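Local coordinates for protein major pollen allergen Pla l 1 (Plantago lanceolata, PDB 4Z8W) that is a secreted major pollen allergen of the Ole e 1 family that can bind zinc, at residues 39-44 against 75-80; 98-103 against 118-123. All blocks are in the same frame, centred on the assembly; numbering follows the deposited sequence.

Contact 1 of 2, residues 39-44 against 75-80; sequences QLDCKD and EIKLVK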
ATOM      1  N   GLN A  39      -1.947  -5.520   2.961  1.00 23.91           N
ATOM      2  CA  GLN A  39      -2.597  -6.696   2.430  1.00 27.71           C
ATOM      3  C   GLN A  39      -3.043  -6.450   0.983  1.00 26.24           C
ATOM      4  O   GLN A  39      -3.690  -5.414   0.692  1.00 23.93           O
ATOM      5  CB  GLN A  39      -3.821  -7.017   3.293  1.00 31.57           C
ATOM      6  CG  GLN A  39      -4.590  -8.262   2.864  1.00 36.92           C
ATOM      7  CD  GLN A  39      -5.577  -8.673   3.926  1.00 41.02           C
ATOM      8  OE1 GLN A  39      -5.195  -8.817   5.103  1.00 43.07           O
ATOM      9  NE2 GLN A  39      -6.856  -8.800   3.548  1.00 37.09           N
ATOM     10  N   LEU A  40      -2.623  -7.368   0.121  1.00 26.32           N
ATOM     11  CA  LEU A  40      -3.155  -7.535  -1.281  1.00 26.92           C
ATOM     12  C   LEU A  40      -4.469  -8.335  -1.313  1.00 25.34           C
ATOM     13  O   LEU A  40      -4.547  -9.436  -0.746  1.00 27.80           O
ATOM     14  CB  LEU A  40      -2.082  -8.174  -2.186  1.00 24.18           C
ATOM     15  CG  LEU A  40      -2.667  -8.608  -3.582  1.00 29.94           C
ATOM     16  CD1 LEU A  40      -3.031  -7.385  -4.432  1.00 28.03           C
ATOM     17  CD2 LEU A  40      -1.772  -9.566  -4.385  1.00 31.99           C
ATOM     18  N   ASP A  41      -5.534  -7.763  -1.874  1.00 24.20           N
ATOM     19  CA  ASP A  41      -6.827  -8.428  -2.056  1.00 28.00           C
ATOM     20  C   ASP A  41      -7.240  -8.310  -3.500  1.00 26.27           C
ATOM     21  O   ASP A  41      -7.221  -7.180  -4.057  1.00 23.67           O
ATOM     22  CB  ASP A  41      -7.923  -7.754  -1.207  1.00 28.80           C
ATOM     23  CG  ASP A  41      -7.635  -7.865   0.314  1.00 36.02           C
ATOM     24  OD1 ASP A  41      -7.370  -8.975   0.785  1.00 36.29           O
ATOM     25  OD2 ASP A  41      -7.588  -6.840   1.009  1.00 41.78           O
ATOM     26  N   CYS A  42      -7.612  -9.440  -4.105  1.00 25.77           N
ATOM     27  CA  CYS A  42      -8.063  -9.486  -5.523  1.00 27.06           C
ATOM     28  C   CYS A  42      -9.426 -10.168  -5.529  1.00 30.44           C
ATOM     29  O   CYS A  42      -9.621 -11.224  -4.886  1.00 31.90           O
ATOM     30  CB  CYS A  42      -7.140 -10.327  -6.417  1.00 29.64           C
ATOM     31  SG  CYS A  42      -5.399  -9.893  -6.480  1.00 31.80           S
ATOM     32  N   LYS A  43     -10.361  -9.587  -6.256  1.00 28.21           N
ATOM     33  CA  LYS A  43     -11.693 -10.173  -6.412  1.00 30.83           C
ATOM     34  C   LYS A  43     -11.766 -11.083  -7.613  1.00 34.72           C
ATOM     35  O   LYS A  43     -12.632 -11.980  -7.663  1.00 33.30           O
ATOM     36  CB  LYS A  43     -12.726  -9.089  -6.537  1.00 32.40           C
ATOM     37  CG  LYS A  43     -12.697  -8.181  -5.319  1.00 37.58           C
ATOM     38  CD  LYS A  43     -13.718  -7.070  -5.443  1.00 42.25           C
ATOM     39  CE  LYS A  43     -13.759  -6.366  -4.091  1.00 51.86           C
ATOM     40  NZ  LYS A  43     -14.606  -5.146  -4.163  1.00 60.37           N
ATOM     41  N   ASP A  44     -10.883 -10.838  -8.597  1.00 30.84           N
ATOM     42  CA  ASP A  44     -10.758 -11.755  -9.730  1.00 32.56           C
ATOM     43  C   ASP A  44     -12.105 -11.882 -10.385  1.00 35.36           C
ATOM     44  O   ASP A  44     -12.500 -12.968 -10.780  1.00 35.06           O
ATOM     45  CB  ASP A  44     -10.272 -13.136  -9.229  1.00 35.33           C
ATOM     46  CG  ASP A  44      -8.744 -13.157  -9.003  1.00 36.04           C
ATOM     47  OD1 ASP A  44      -8.022 -12.428  -9.742  1.00 37.57           O
ATOM     48  OD2 ASP A  44      -8.267 -13.881  -8.114  1.00 36.40           O
ATOM     49  N   GLU A  75      -5.876  -4.886  -5.264  1.00 22.38           N
ATOM     50  CA  GLU A  75      -5.376  -3.683  -4.654  1.00 22.84           C
ATOM     51  C   GLU A  75      -4.767  -3.898  -3.308  1.00 23.23           C
ATOM     52  O   GLU A  75      -5.092  -4.896  -2.609  1.00 24.28           O
ATOM     53  CB  GLU A  75      -6.440  -2.560  -4.603  1.00 30.38           C
ATOM     54  CG  GLU A  75      -7.552  -2.842  -3.637  1.00 39.85           C
ATOM     55  CD  GLU A  75      -8.813  -2.007  -3.952  1.00 48.82           C
ATOM     56  OE1 GLU A  75      -9.618  -1.829  -3.037  1.00 54.12           O
ATOM     57  OE2 GLU A  75      -9.019  -1.581  -5.105  1.00 53.27           O
ATOM     58  N   ILE A  76      -3.851  -2.993  -2.957  1.00 22.11           N
ATOM     59  CA  ILE A  76      -3.099  -3.072  -1.704  1.00 21.72           C
ATOM     60  C   ILE A  76      -3.670  -2.068  -0.694  1.00 26.21           C
ATOM     61  O   ILE A  76      -3.778  -0.842  -0.991  1.00 21.96           O
ATOM     62  CB  ILE A  76      -1.582  -2.904  -1.872  1.00 22.48           C
ATOM     63  CG1 ILE A  76      -0.976  -4.033  -2.694  1.00 27.41           C
ATOM     64  CG2 ILE A  76      -0.876  -3.029  -0.497  1.00 21.89           C
ATOM     65  CD1 ILE A  76      -1.171  -3.842  -4.178  1.00 31.96           C
ATOM     66  N   LYS A  77      -4.017  -2.560   0.515  1.00 25.93           N
ATOM     67  CA  LYS A  77      -4.448  -1.653   1.615  1.00 23.37           C
ATOM     68  C   LYS A  77      -3.523  -1.693   2.833  1.00 23.07           C
ATOM     69  O   LYS A  77      -2.875  -2.706   3.080  1.00 23.08           O
ATOM     70  CB  LYS A  77      -5.927  -1.908   2.012  1.00 23.14           C
ATOM     71  CG  LYS A  77      -6.214  -3.263   2.694  1.00 33.11           C
ATOM     72  CD  LYS A  77      -7.752  -3.400   2.896  1.00 34.81           C
ATOM     73  CE  LYS A  77      -8.158  -4.758   3.463  1.00 43.60           C
ATOM     74  NZ  LYS A  77      -7.194  -5.204   4.510  1.00 41.51           N
ATOM     75  N   LEU A  78      -3.411  -0.566   3.547  1.00 23.56           N
ATOM     76  CA  LEU A  78      -2.682  -0.557   4.830  1.00 22.81           C
ATOM     77  C   LEU A  78      -3.565  -1.330   5.826  1.00 24.73           C
ATOM     78  O   LEU A  78      -4.772  -1.300   5.704  1.00 26.50           O
ATOM     79  CB  LEU A  78      -2.563   0.853   5.379  1.00 21.66           C
ATOM     80  CG  LEU A  78      -1.705   1.813   4.545  1.00 21.77           C
ATOM     81  CD1 LEU A  78      -1.711   3.218   5.170  1.00 21.84           C
ATOM     82  CD2 LEU A  78      -0.311   1.239   4.376  1.00 20.54           C
ATOM     83  N   VAL A  79      -2.970  -2.080   6.739  1.00 24.37           N
ATOM     84  CA  VAL A  79      -3.842  -2.708   7.794  1.00 25.97           C
ATOM     85  C   VAL A  79      -3.328  -2.239   9.169  1.00 27.51           C
ATOM     86  O   VAL A  79      -4.080  -1.589   9.930  1.00 31.75           O
ATOM     87  CB  VAL A  79      -3.760  -4.255   7.775  1.00 28.69           C
ATOM     88  CG1 VAL A  79      -4.689  -4.839   8.851  1.00 25.34           C
ATOM     89  CG2 VAL A  79      -3.992  -4.826   6.355  1.00 28.68           C
ATOM     90  N   LYS A  80      -2.069  -2.527   9.483  1.00 24.53           N
ATOM     91  CA  LYS A  80      -1.503  -2.105  10.760  1.00 26.36           C
ATOM     92  C   LYS A  80      -0.208  -1.297  10.700  1.00 26.21           C
ATOM     93  O   LYS A  80       0.804  -1.664  10.056  1.00 30.25           O
ATOM     94  CB  LYS A  80      -1.138  -3.325  11.661  1.00 27.81           C
ATOM     95  CG  LYS A  80      -2.265  -4.319  11.979  1.00 29.12           C
ATOM     96  CD  LYS A  80      -3.473  -3.678  12.702  1.00 26.06           C
ATOM     97  CE  LYS A  80      -4.281  -4.782  13.438  1.00 32.59           C
ATOM     98  NZ  LYS A  80      -5.570  -4.168  13.954  1.00 32.15           N
TER
HETATM   99  O   HOH W   1      -6.778  -4.607  -0.302  1.00 29.40           O
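The carbonyl oxygen of Glu-75 receives the backbone N-H of Asp-41, with Asp-41 N 3.0 Å from Glu-75 O and nearly straight at 172°. It also takes a water that lies 2.7 Å from Asp-41 OD2 and can link the two, while Leu-40 CA adds a weaker C-H contact. Glu-75 N returns a bond to Asp-41 O, and Gln-39 and Lys-77 exchange a second pair of backbone bonds, with Lys-77 N 2.9 Å from Gln-39 O. Between these two hydrogen-bonded pairs, Leu-40 and Ile-76 form a non-hydrogen-bonded pair. Both side chains are buried, CD1 of Leu-40 resting 4.0 Å from CD1 of Ile-76, and strand 62-68 packs against them.

The other face is polar. The extended Gln-39 lies alongside Lys-77, while its NE2 donates to the syn lone pair of Asp-41 OD1, 2.8 Å away and close to the plane of the Gln-39 amide. The same OD1 is hydrogen-bonded by Ser-52 OG, which steadies the carboxylate from strand 51-56. Lys-77 CE comes within 3.3 Å of Asp-41 OD2, yet the ammonium bends aside at chi4 (40°), leaving a long salt bridge of 3.9 Å between Lys-77 NZ and Asp-41 OD2. Farther along, Val-79 CG2 packs on Gln-39 CB. Beyond Asp-41, the Cys-42–Cys-74 disulfide fastens the same two strands. Antiparallel pairing with one apolar and one polar face, broken by a classic bulge where Val-79 and Lys-80 face Gln-37, marks the inner strands of the four-stranded antiparallel sheet of this Ole e 1 fold.

Contact 2 of 2, residues 98-103 against 118-123; sequences QTSKVD and KPLSFR
Two beta-sheets of the Ole e 1 fold meet here at their margins: strand 100-102, outermost in the antiparallel sheet, comes beside strand 114-123, which belongs to the mixed sheet and pairs there with strand 8-18. No backbone-to-backbone hydrogen bond joins the two segments. A side chain does the work instead, as the hydroxyl of buried Ser-100 donates to the main chain, with Ser-100 OG 2.7 Å from Lys-118 O. The hydroxyl reaches this carbonyl from above its plane, at a C=O...OG angle of 126°, rather than along a lone pair. The torsion that sets OG beside the backbone N of Ser-100 (chi1 -71°) turns it to the neighbouring strand.

Leu-120 closes in on the same serine, its CG 3.6 Å from Ser-100 OG, so the polar atom sits under an aliphatic lid. Leu-120 CD2 also lies 3.7 Å from Gln-98 O, and its branch slides past the extended Gln-98 side chain, the two running in opposite directions. On the far side of Leu-120, Leu-78 of strand 74-80 adds apolar packing.

A water forms a second bridge between the sheets, bonding at 2.7 Å to Lys-101 O and at 3.0 Å to Lys-118 N. Within the first segment, Lys-101 curls back until its NZ stands 3.2 Å from Thr-99 OG1, with a weak bond to Thr-99 O as well. At the far end of the second strand Arg-123 forms a salt bridge with Glu-88. Earlier on strand 114-123, Arg-115 and Val-117 carry the packing of Val-102. At these two segments the result is a side-chain and water junction between sheet margins, consistent with the barrel-like beta fold of Ole e 1-type proteins.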
ATOM      1  N   GLN A  98      -8.015   5.100   0.666  1.00 39.26           N
ATOM      2  CA  GLN A  98      -7.134   4.975  -0.525  1.00 39.62           C
ATOM      3  C   GLN A  98      -6.391   3.614  -0.574  1.00 36.99           C
ATOM      4  O   GLN A  98      -5.797   3.193   0.418  1.00 38.04           O
ATOM      5  CB  GLN A  98      -6.103   6.113  -0.519  1.00 42.06           C
ATOM      6  CG  GLN A  98      -5.156   6.215  -1.721  1.00 43.25           C
ATOM      7  CD  GLN A  98      -4.024   7.203  -1.421  1.00 48.22           C
ATOM      8  OE1 GLN A  98      -4.260   8.258  -0.824  1.00 47.40           O
ATOM      9  NE2 GLN A  98      -2.794   6.852  -1.801  1.00 45.48           N
ATOM     10  N   THR A  99      -6.405   2.933  -1.724  1.00 32.54           N
ATOM     11  CA  THR A  99      -5.661   1.664  -1.813  1.00 29.92           C
ATOM     12  C   THR A  99      -4.773   1.860  -3.037  1.00 31.47           C
ATOM     13  O   THR A  99      -5.084   2.733  -3.886  1.00 28.39           O
ATOM     14  CB  THR A  99      -6.593   0.437  -1.994  1.00 27.37           C
ATOM     15  OG1 THR A  99      -7.329   0.632  -3.176  1.00 33.83           O
ATOM     16  CG2 THR A  99      -7.588   0.304  -0.859  1.00 31.09           C
ATOM     17  N   SER A 100      -3.696   1.057  -3.147  1.00 26.19           N
ATOM     18  CA  SER A 100      -2.843   1.091  -4.317  1.00 29.88           C
ATOM     19  C   SER A 100      -3.231  -0.012  -5.289  1.00 30.38           C
ATOM     20  O   SER A 100      -3.148  -1.187  -4.955  1.00 27.79           O
ATOM     21  CB  SER A 100      -1.344   0.995  -3.943  1.00 25.36           C
ATOM     22  OG  SER A 100      -0.988   2.222  -3.334  1.00 31.42           O
ATOM     23  N   LYS A 101      -3.575   0.366  -6.522  1.00 23.57           N
ATOM     24  CA  LYS A 101      -3.965  -0.637  -7.477  1.00 26.12           C
ATOM     25  C   LYS A 101      -2.707  -1.290  -8.056  1.00 23.89           C
ATOM     26  O   LYS A 101      -1.646  -0.678  -8.170  1.00 28.01           O
ATOM     27  CB  LYS A 101      -4.772   0.022  -8.634  1.00 29.81           C
ATOM     28  CG  LYS A 101      -6.275   0.165  -8.320  1.00 38.12           C
ATOM     29  CD  LYS A 101      -6.532   0.659  -6.937  1.00 35.29           C
ATOM     30  CE  LYS A 101      -7.938   1.243  -6.766  1.00 43.51           C
ATOM     31  NZ  LYS A 101      -7.715   2.396  -5.850  1.00 39.04           N
ATOM     32  N   VAL A 102      -2.861  -2.497  -8.518  1.00 22.60           N
ATOM     33  CA  VAL A 102      -1.765  -3.166  -9.171  1.00 26.29           C
ATOM     34  C   VAL A 102      -2.341  -3.901 -10.361  1.00 28.91           C
ATOM     35  O   VAL A 102      -3.495  -4.359 -10.336  1.00 23.46           O
ATOM     36  CB  VAL A 102      -1.008  -4.142  -8.223  1.00 23.74           C
ATOM     37  CG1 VAL A 102      -1.920  -5.234  -7.665  1.00 27.55           C
ATOM     38  CG2 VAL A 102       0.252  -4.715  -8.844  1.00 21.72           C
ATOM     39  N   ASP A 103      -1.498  -4.047 -11.381  1.00 28.62           N
ATOM     40  CA  ASP A 103      -1.824  -4.790 -12.617  1.00 31.13           C
ATOM     41  C   ASP A 103      -1.125  -6.136 -12.581  1.00 26.93           C
ATOM     42  O   ASP A 103       0.096  -6.219 -12.724  1.00 29.51           O
ATOM     43  CB  ASP A 103      -1.372  -3.976 -13.844  1.00 31.02           C
ATOM     44  CG  ASP A 103      -1.393  -4.781 -15.150  1.00 36.42           C
ATOM     45  OD1 ASP A 103      -2.048  -5.856 -15.215  1.00 32.45           O
ATOM     46  OD2 ASP A 103      -0.758  -4.288 -16.136  1.00 35.33           O
ATOM     47  N   LYS A 118       1.937   2.529  -6.268  1.00 22.91           N
ATOM     48  CA  LYS A 118       2.001   3.832  -5.675  1.00 23.55           C
ATOM     49  C   LYS A 118       2.155   3.702  -4.124  1.00 24.36           C
ATOM     50  O   LYS A 118       1.641   2.721  -3.544  1.00 23.12           O
ATOM     51  CB  LYS A 118       0.733   4.654  -6.001  1.00 26.36           C
ATOM     52  CG  LYS A 118       0.662   5.105  -7.508  1.00 33.37           C
ATOM     53  CD  LYS A 118      -0.619   5.969  -7.731  1.00 40.16           C
ATOM     54  CE  LYS A 118      -0.854   6.369  -9.208  1.00 50.77           C
ATOM     55  NZ  LYS A 118      -1.427   7.751  -9.310  1.00 50.13           N
ATOM     56  N   PRO A 119       2.844   4.666  -3.494  1.00 24.40           N
ATOM     57  CA  PRO A 119       3.124   4.586  -2.006  1.00 26.35           C
ATOM     58  C   PRO A 119       1.876   4.881  -1.165  1.00 24.54           C
ATOM     59  O   PRO A 119       0.939   5.512  -1.633  1.00 22.31           O
ATOM     60  CB  PRO A 119       4.214   5.653  -1.781  1.00 25.12           C
ATOM     61  CG  PRO A 119       4.175   6.534  -2.987  1.00 27.30           C
ATOM     62  CD  PRO A 119       3.662   5.711  -4.163  1.00 26.42           C
ATOM     63  N   LEU A 120       1.826   4.338   0.036  1.00 21.68           N
ATOM     64  CA  LEU A 120       0.737   4.601   0.979  1.00 22.31           C
ATOM     65  C   LEU A 120       1.344   5.204   2.235  1.00 20.83           C
ATOM     66  O   LEU A 120       2.518   4.982   2.525  1.00 20.81           O
ATOM     67  CB  LEU A 120       0.046   3.274   1.381  1.00 23.43           C
ATOM     68  CG  LEU A 120      -0.738   2.583   0.250  1.00 25.64           C
ATOM     69  CD1 LEU A 120      -0.828   1.073   0.513  1.00 25.18           C
ATOM     70  CD2 LEU A 120      -2.077   3.264   0.075  1.00 24.39           C
ATOM     71  N   SER A 121       0.555   5.938   2.992  1.00 21.46           N
ATOM     72  CA  SER A 121       1.025   6.443   4.264  1.00 22.91           C
ATOM     73  C   SER A 121      -0.012   6.288   5.405  1.00 21.21           C
ATOM     74  O   SER A 121      -1.206   6.475   5.228  1.00 22.02           O
ATOM     75  CB  SER A 121       1.452   7.953   4.107  1.00 22.17           C
ATOM     76  OG  SER A 121       0.301   8.729   3.696  1.00 26.03           O
ATOM     77  N   PHE A 122       0.473   5.970   6.580  1.00 24.58           N
ATOM     78  CA  PHE A 122      -0.234   6.302   7.796  1.00 23.95           C
ATOM     79  C   PHE A 122       0.051   7.788   8.166  1.00 25.10           C
ATOM     80  O   PHE A 122       1.001   8.394   7.698  1.00 25.46           O
ATOM     81  CB  PHE A 122       0.331   5.416   8.922  1.00 21.37           C
ATOM     82  CG  PHE A 122      -0.078   3.969   8.831  1.00 22.27           C
ATOM     83  CD1 PHE A 122      -1.405   3.600   9.072  1.00 23.79           C
ATOM     84  CD2 PHE A 122       0.831   2.986   8.418  1.00 22.47           C
ATOM     85  CE1 PHE A 122      -1.831   2.265   8.946  1.00 24.86           C
ATOM     86  CE2 PHE A 122       0.435   1.638   8.351  1.00 18.98           C
ATOM     87  CZ  PHE A 122      -0.878   1.273   8.643  1.00 22.95           C
ATOM     88  N   ARG A 123      -0.749   8.341   9.072  1.00 25.68           N
ATOM     89  CA  ARG A 123      -0.660   9.771   9.363  1.00 24.32           C
ATOM     90  C   ARG A 123      -0.574  10.045  10.866  1.00 27.16           C
ATOM     91  O   ARG A 123      -1.213   9.386  11.624  1.00 24.01           O
ATOM     92  CB  ARG A 123      -1.808  10.509   8.669  1.00 21.70           C
ATOM     93  CG  ARG A 123      -1.727  12.060   8.893  1.00 23.37           C
ATOM     94  CD  ARG A 123      -2.836  12.729   8.082  1.00 22.25           C
ATOM     95  NE  ARG A 123      -4.166  12.399   8.532  1.00 27.48           N
ATOM     96  CZ  ARG A 123      -5.271  12.865   7.953  1.00 30.89           C
ATOM     97  NH1 ARG A 123      -5.193  13.597   6.824  1.00 30.43           N
ATOM     98  NH2 ARG A 123      -6.433  12.569   8.457  1.00 28.72           N
TER
HETATM   99  O   HOH W   2      -0.641   1.778  -7.701  1.00 22.23           O

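How the contacts relate
Contact 1 lies within one sheet and contact 2 between two, and they share a border: strand 74-80 of contact 1 is the neighbour of strand 100-102 of contact 2. A probable hydrogen bond of 2.8 Å from Ile-76 N to Ser-100 O passes directly between them. Contact 1 is backbone pairing, with a buried apolar face and a charged, partly exposed one. Contact 2, nearer the centre of the chain, relies on side-chain and water links rather than strand pairing. Both are partly buried, each with two buried residues among those that touch. Together the two contacts connect strand 37-42, by way of strands 74-80 and 100-102, to strand 114-123.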